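Local coordinates for DNA-binding protein (Silicibacter pomeroyi, PDB 3EUS), which probably binds DNA through a helix-turn-helix domain of the XRE/Cro type, at residues 19-30 against 42-50. Numbering follows the deposited sequence.
Sequences LRQARLDAGLTQ and SFVAKVETR
A buried salt bridge between Arg23 and Glu48 joins two helices of the helix-turn-helix domain, in a small all-helical protein of the XRE/Cro family. It ties the C-terminal part of helix 10-25 to the end of helix 41-48. Arg23 grips the carboxylate side-on with two nitrogens, one to each oxygen. Its NE lies 2.7 Å from Glu48 OE2 along an almost straight bond (178°), and OE2 sits in the guanidinium plane. Its NH2 reaches Glu48 OE1 at 3.0 Å on the syn side, along a more bent path. The guanidinium and carboxylate planes are turned 34° apart. The Arg23 chain leaves with CG anti to the backbone N and bends at chi3 (63°), which swings NE toward the carboxylate. Its third nitrogen, NH1, donates to Leu28 O at 2.9 Å, tying the guanidinium to the turn after its own helix. Gln30 CG packs over the centre of one guanidinium face. Gln30 NE2 gives Glu48 OE1 a second bond of 3.0 Å, arriving from above the carboxylate plane. Gln30 brings in the start of helix 30-36, so one carboxylate joins three helices. Replacing Arg23 by a leucine would probably leave the buried Glu48 carboxylate without its salt-bridge partner and Leu28 O without this donor. Apolar contacts flank the polar cluster. Val44 CG1 meets Gln30 CG at 3.6 Å, and Leu19 CD1 touches Val47 CG1 at the same distance. Thr49 OG1 bonds back to Ala45 O in the last turn of helix 41-48. Segments 19-25 and 42-48 run closer to antiparallel than to parallel, with their axes 10.7 Å apart at closest approach. Helix 30-36 adds Leu33 beside Arg23 and Ala34 beside Val44. From helix 56-65, Trp62 packs on Val44, Val47 and Glu48 and hydrogen-bonds through NE1 to Leu19 O.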
ATOM      1  N   LEU A  19       3.174  -9.211   5.216  1.00 11.81           N
ATOM      2  CA  LEU A  19       1.728  -9.544   5.161  1.00 12.90           C
ATOM      3  C   LEU A  19       1.498 -10.880   5.832  1.00 11.76           C
ATOM      4  O   LEU A  19       0.592 -11.062   6.687  1.00 11.39           O
ATOM      5  CB  LEU A  19       1.276  -9.575   3.745  1.00 12.12           C
ATOM      6  CG  LEU A  19       1.110  -8.212   3.089  1.00 11.63           C
ATOM      7  CD1 LEU A  19       0.796  -8.441   1.608  1.00 13.87           C
ATOM      8  CD2 LEU A  19       0.029  -7.446   3.815  1.00 15.02           C
ATOM      9  N   ARG A  20       2.339 -11.834   5.480  1.00 12.05           N
ATOM     10  CA  ARG A  20       2.208 -13.172   6.053  1.00 11.55           C
ATOM     11  C   ARG A  20       2.487 -13.136   7.549  1.00 12.01           C
ATOM     12  O   ARG A  20       1.801 -13.801   8.326  1.00 13.22           O
ATOM     13  CB  ARG A  20       3.149 -14.195   5.342  1.00 12.63           C
ATOM     14  CG  ARG A  20       3.167 -15.565   5.981  1.00 13.41           C
ATOM     15  CD  ARG A  20       4.156 -16.574   5.277  1.00 12.26           C
ATOM     16  NE  ARG A  20       5.425 -15.940   4.882  1.00 18.21           N
ATOM     17  CZ  ARG A  20       5.723 -15.584   3.618  1.00 23.49           C
ATOM     18  NH1 ARG A  20       4.896 -15.893   2.597  1.00 23.27           N
ATOM     19  NH2 ARG A  20       6.899 -15.014   3.342  1.00 23.66           N
ATOM     20  N   GLN A  21       3.538 -12.433   7.967  1.00 12.84           N
ATOM     21  CA  GLN A  21       3.899 -12.440   9.378  1.00 14.32           C
ATOM     22  C   GLN A  21       2.828 -11.730  10.233  1.00 15.04           C
ATOM     23  O   GLN A  21       2.523 -12.196  11.345  1.00 15.25           O
ATOM     24  CB  GLN A  21       5.305 -11.842   9.587  1.00 15.08           C
ATOM     25  CG  GLN A  21       6.171 -12.530  10.701  1.00 20.37           C
ATOM     26  CD  GLN A  21       6.195 -14.056  10.669  1.00 22.53           C
ATOM     27  OE1 GLN A  21       6.689 -14.691   9.706  1.00 22.59           O
ATOM     28  NE2 GLN A  21       5.670 -14.670  11.737  1.00 22.42           N
ATOM     29  N   ALA A  22       2.202 -10.669   9.691  1.00 14.88           N
ATOM     30  CA  ALA A  22       1.051 -10.071  10.364  1.00 13.91           C
ATOM     31  C   ALA A  22      -0.053 -11.110  10.608  1.00 13.17           C
ATOM     32  O   ALA A  22      -0.644 -11.176  11.697  1.00 14.95           O
ATOM     33  CB  ALA A  22       0.516  -8.799   9.603  1.00 12.74           C
ATOM     34  N   ARG A  23      -0.356 -11.926   9.602  1.00 13.32           N
ATOM     35  CA  ARG A  23      -1.407 -12.906   9.728  1.00 11.81           C
ATOM     36  C   ARG A  23      -1.051 -13.947  10.765  1.00 13.49           C
ATOM     37  O   ARG A  23      -1.868 -14.292  11.594  1.00 14.45           O
ATOM     38  CB  ARG A  23      -1.659 -13.609   8.399  1.00 10.92           C
ATOM     39  CG  ARG A  23      -2.634 -14.765   8.445  1.00 11.85           C
ATOM     40  CD  ARG A  23      -2.881 -15.334   7.113  1.00 12.95           C
ATOM     41  NE  ARG A  23      -1.659 -15.897   6.521  1.00 15.05           N
ATOM     42  CZ  ARG A  23      -1.075 -17.055   6.889  1.00 18.30           C
ATOM     43  NH1 ARG A  23      -1.558 -17.814   7.857  1.00 15.51           N
ATOM     44  NH2 ARG A  23       0.019 -17.448   6.268  1.00 17.67           N
ATOM     45  N   LEU A  24       0.160 -14.484  10.643  1.00 14.83           N
ATOM     46  CA  LEU A  24       0.657 -15.528  11.535  1.00 15.05           C
ATOM     47  C   LEU A  24       0.757 -14.969  12.944  1.00 16.32           C
ATOM     48  O   LEU A  24       0.408 -15.687  13.894  1.00 14.61           O
ATOM     49  CB  LEU A  24       2.043 -16.017  11.097  1.00 15.11           C
ATOM     50  CG  LEU A  24       2.122 -16.846   9.808  1.00 15.48           C
ATOM     51  CD1 LEU A  24       3.568 -17.102   9.389  1.00 14.88           C
ATOM     52  CD2 LEU A  24       1.354 -18.140   9.948  1.00 18.97           C
ATOM     53  N   ASP A  25       1.210 -13.712  13.080  1.00 17.06           N
ATOM     54  CA  ASP A  25       1.240 -13.044  14.417  1.00 18.08           C
ATOM     55  C   ASP A  25      -0.137 -12.868  15.085  1.00 18.01           C
ATOM     56  O   ASP A  25      -0.215 -12.858  16.318  1.00 18.47           O
ATOM     57  CB  ASP A  25       1.930 -11.683  14.371  1.00 18.11           C
ATOM     58  CG  ASP A  25       3.455 -11.779  14.133  1.00 20.10           C
ATOM     59  OD1 ASP A  25       3.989 -12.903  14.177  1.00 17.12           O
ATOM     60  OD2 ASP A  25       4.086 -10.708  13.862  1.00 20.19           O
ATOM     61  N   ALA A  26      -1.205 -12.784  14.288  1.00 15.81           N
ATOM     62  CA  ALA A  26      -2.581 -12.681  14.798  1.00 15.76           C
ATOM     63  C   ALA A  26      -3.203 -14.035  15.045  1.00 14.92           C
ATOM     64  O   ALA A  26      -4.338 -14.130  15.514  1.00 14.38           O
ATOM     65  CB  ALA A  26      -3.475 -11.861  13.784  1.00 14.72           C
ATOM     66  N   GLY A  27      -2.490 -15.096  14.693  1.00 14.83           N
ATOM     67  CA  GLY A  27      -2.947 -16.434  14.948  1.00 15.10           C
ATOM     68  C   GLY A  27      -4.000 -16.907  13.984  1.00 14.93           C
ATOM     69  O   GLY A  27      -4.860 -17.699  14.380  1.00 14.76           O
ATOM     70  N   LEU A  28      -3.916 -16.452  12.730  1.00 14.09           N
ATOM     71  CA  LEU A  28      -4.917 -16.713  11.710  1.00 14.35           C
ATOM     72  C   LEU A  28      -4.355 -17.616  10.646  1.00 14.29           C
ATOM     73  O   LEU A  28      -3.211 -17.415  10.225  1.00 15.05           O
ATOM     74  CB  LEU A  28      -5.342 -15.410  11.003  1.00 13.92           C
ATOM     75  CG  LEU A  28      -5.970 -14.272  11.808  1.00 13.91           C
ATOM     76  CD1 LEU A  28      -6.133 -12.935  11.009  1.00 16.14           C
ATOM     77  CD2 LEU A  28      -7.299 -14.730  12.348  1.00 18.83           C
ATOM     78  N   THR A  29      -5.190 -18.557  10.172  1.00 15.20           N
ATOM     79  CA  THR A  29      -4.861 -19.352   9.017  1.00 15.41           C
ATOM     80  C   THR A  29      -5.148 -18.484   7.809  1.00 16.40           C
ATOM     81  O   THR A  29      -5.827 -17.474   7.929  1.00 16.08           O
ATOM     82  CB  THR A  29      -5.764 -20.620   8.923  1.00 15.84           C
ATOM     83  OG1 THR A  29      -7.128 -20.229   8.784  1.00 15.43           O
ATOM     84  CG2 THR A  29      -5.590 -21.498  10.172  1.00 16.76           C
ATOM     85  N   GLN A  30      -4.682 -18.877   6.633  1.00 16.06           N
ATOM     86  CA  GLN A  30      -5.098 -18.155   5.443  1.00 16.37           C
ATOM     87  C   GLN A  30      -6.648 -18.069   5.294  1.00 16.67           C
ATOM     88  O   GLN A  30      -7.176 -17.003   4.965  1.00 16.58           O
ATOM     89  CB  GLN A  30      -4.460 -18.752   4.215  1.00 16.19           C
ATOM     90  CG  GLN A  30      -2.929 -18.601   4.192  1.00 16.82           C
ATOM     91  CD  GLN A  30      -2.320 -19.257   2.996  1.00 18.08           C
ATOM     92  OE1 GLN A  30      -2.804 -20.295   2.553  1.00 15.48           O
ATOM     93  NE2 GLN A  30      -1.285 -18.654   2.451  1.00 20.27           N
ATOM     94  N   SER A  42      -7.982 -18.468  -1.459  1.00 21.21           N
ATOM     95  CA  SER A  42      -7.039 -18.266  -2.578  1.00 20.83           C
ATOM     96  C   SER A  42      -6.519 -16.843  -2.698  1.00 20.21           C
ATOM     97  O   SER A  42      -5.384 -16.637  -3.112  1.00 20.13           O
ATOM     98  CB  SER A  42      -7.670 -18.720  -3.914  1.00 20.04           C
ATOM     99  OG  SER A  42      -8.706 -17.843  -4.351  1.00 21.82           O
ATOM    100  N   PHE A  43      -7.313 -15.856  -2.282  1.00 19.78           N
ATOM    101  CA  PHE A  43      -6.848 -14.482  -2.261  1.00 18.13           C
ATOM    102  C   PHE A  43      -5.647 -14.286  -1.356  1.00 17.56           C
ATOM    103  O   PHE A  43      -4.630 -13.732  -1.795  1.00 15.21           O
ATOM    104  CB  PHE A  43      -7.993 -13.520  -1.862  1.00 17.29           C
ATOM    105  CG  PHE A  43      -7.546 -12.097  -1.628  1.00 17.96           C
ATOM    106  CD1 PHE A  43      -7.358 -11.230  -2.690  1.00 23.08           C
ATOM    107  CD2 PHE A  43      -7.347 -11.619  -0.350  1.00 17.40           C
ATOM    108  CE1 PHE A  43      -6.977  -9.913  -2.477  1.00 24.41           C
ATOM    109  CE2 PHE A  43      -6.964 -10.277  -0.123  1.00 14.77           C
ATOM    110  CZ  PHE A  43      -6.756  -9.432  -1.172  1.00 20.40           C
ATOM    111  N   VAL A  44      -5.759 -14.782  -0.123  1.00 17.21           N
ATOM    112  CA  VAL A  44      -4.689 -14.713   0.852  1.00 16.47           C
ATOM    113  C   VAL A  44      -3.464 -15.512   0.376  1.00 17.58           C
ATOM    114  O   VAL A  44      -2.356 -14.972   0.389  1.00 16.36           O
ATOM    115  CB  VAL A  44      -5.146 -15.153   2.229  1.00 16.48           C
ATOM    116  CG1 VAL A  44      -3.943 -15.223   3.258  1.00 13.09           C
ATOM    117  CG2 VAL A  44      -6.230 -14.165   2.732  1.00 16.91           C
ATOM    118  N   ALA A  45      -3.672 -16.746  -0.055  1.00 18.03           N
ATOM    119  CA  ALA A  45      -2.536 -17.560  -0.553  1.00 18.83           C
ATOM    120  C   ALA A  45      -1.825 -16.860  -1.713  1.00 19.04           C
ATOM    121  O   ALA A  45      -0.576 -16.802  -1.756  1.00 20.80           O
ATOM    122  CB  ALA A  45      -2.993 -18.960  -0.992  1.00 19.59           C
ATOM    123  N   LYS A  46      -2.597 -16.341  -2.649  1.00 17.82           N
ATOM    124  CA  LYS A  46      -2.030 -15.713  -3.822  1.00 19.09           C
ATOM    125  C   LYS A  46      -1.285 -14.435  -3.501  1.00 18.05           C
ATOM    126  O   LYS A  46      -0.185 -14.197  -4.031  1.00 18.36           O
ATOM    127  CB  LYS A  46      -3.071 -15.465  -4.901  1.00 18.69           C
ATOM    128  CG  LYS A  46      -3.446 -16.729  -5.639  1.00 23.16           C
ATOM    129  CD  LYS A  46      -4.618 -16.493  -6.598  1.00 26.48           C
ATOM    130  CE  LYS A  46      -4.838 -17.694  -7.508  1.00 29.98           C
ATOM    131  NZ  LYS A  46      -5.657 -17.361  -8.685  1.00 32.50           N
ATOM    132  N   VAL A  47      -1.845 -13.595  -2.632  1.00 17.54           N
ATOM    133  CA  VAL A  47      -1.124 -12.402  -2.254  1.00 16.80           C
ATOM    134  C   VAL A  47       0.228 -12.738  -1.597  1.00 17.02           C
ATOM    135  O   VAL A  47       1.252 -12.098  -1.878  1.00 18.57           O
ATOM    136  CB  VAL A  47      -2.016 -11.520  -1.332  1.00 17.12           C
ATOM    137  CG1 VAL A  47      -1.187 -10.482  -0.569  1.00 17.35           C
ATOM    138  CG2 VAL A  47      -3.169 -10.861  -2.172  1.00 16.38           C
ATOM    139  N   GLU A  48       0.219 -13.676  -0.667  1.00 16.88           N
ATOM    140  CA  GLU A  48       1.429 -14.058   0.068  1.00 17.74           C
ATOM    141  C   GLU A  48       2.568 -14.662  -0.765  1.00 19.24           C
ATOM    142  O   GLU A  48       3.761 -14.517  -0.410  1.00 21.59           O
ATOM    143  CB  GLU A  48       1.046 -14.991   1.218  1.00 16.19           C
ATOM    144  CG  GLU A  48       0.159 -14.218   2.261  1.00 17.66           C
ATOM    145  CD  GLU A  48      -0.086 -15.015   3.524  1.00 14.98           C
ATOM    146  OE1 GLU A  48       0.201 -16.213   3.498  1.00 12.58           O
ATOM    147  OE2 GLU A  48      -0.549 -14.468   4.554  1.00 13.92           O
ATOM    148  N   THR A  49       2.209 -15.343  -1.841  1.00 19.72           N
ATOM    149  CA  THR A  49       3.165 -15.989  -2.713  1.00 19.60           C
ATOM    150  C   THR A  49       3.380 -15.207  -4.016  1.00 19.34           C
ATOM    151  O   THR A  49       3.908 -15.749  -4.990  1.00 18.29           O
ATOM    152  CB  THR A  49       2.713 -17.420  -2.967  1.00 19.91           C
ATOM    153  OG1 THR A  49       1.433 -17.437  -3.601  1.00 21.21           O
ATOM    154  CG2 THR A  49       2.609 -18.145  -1.643  1.00 22.52           C
ATOM    155  N   ARG A  50       2.957 -13.937  -4.023  1.00 20.77           N
ATOM    156  CA  ARG A  50       3.286 -12.973  -5.062  1.00 22.10           C
ATOM    157  C   ARG A  50       2.618 -13.393  -6.388  1.00 24.06           C
ATOM    158  O   ARG A  50       3.187 -13.272  -7.482  1.00 24.76           O
ATOM    159  CB  ARG A  50       4.819 -12.853  -5.175  1.00 22.43           C
ATOM    160  CG  ARG A  50       5.433 -12.335  -3.855  1.00 22.66           C
ATOM    161  CD  ARG A  50       6.917 -12.439  -3.726  1.00 21.09           C
ATOM    162  NE  ARG A  50       7.416 -13.772  -3.908  1.00 20.51           N
ATOM    163  CZ  ARG A  50       7.968 -14.238  -5.012  1.00 21.41           C
ATOM    164  NH1 ARG A  50       8.201 -13.422  -6.044  1.00 23.60           N
ATOM    165  NH2 ARG A  50       8.321 -15.508  -5.066  1.00 26.35           N
TER
HETATM  166  O   HOH W   1       6.162 -14.387  -0.106  1.00 21.29           O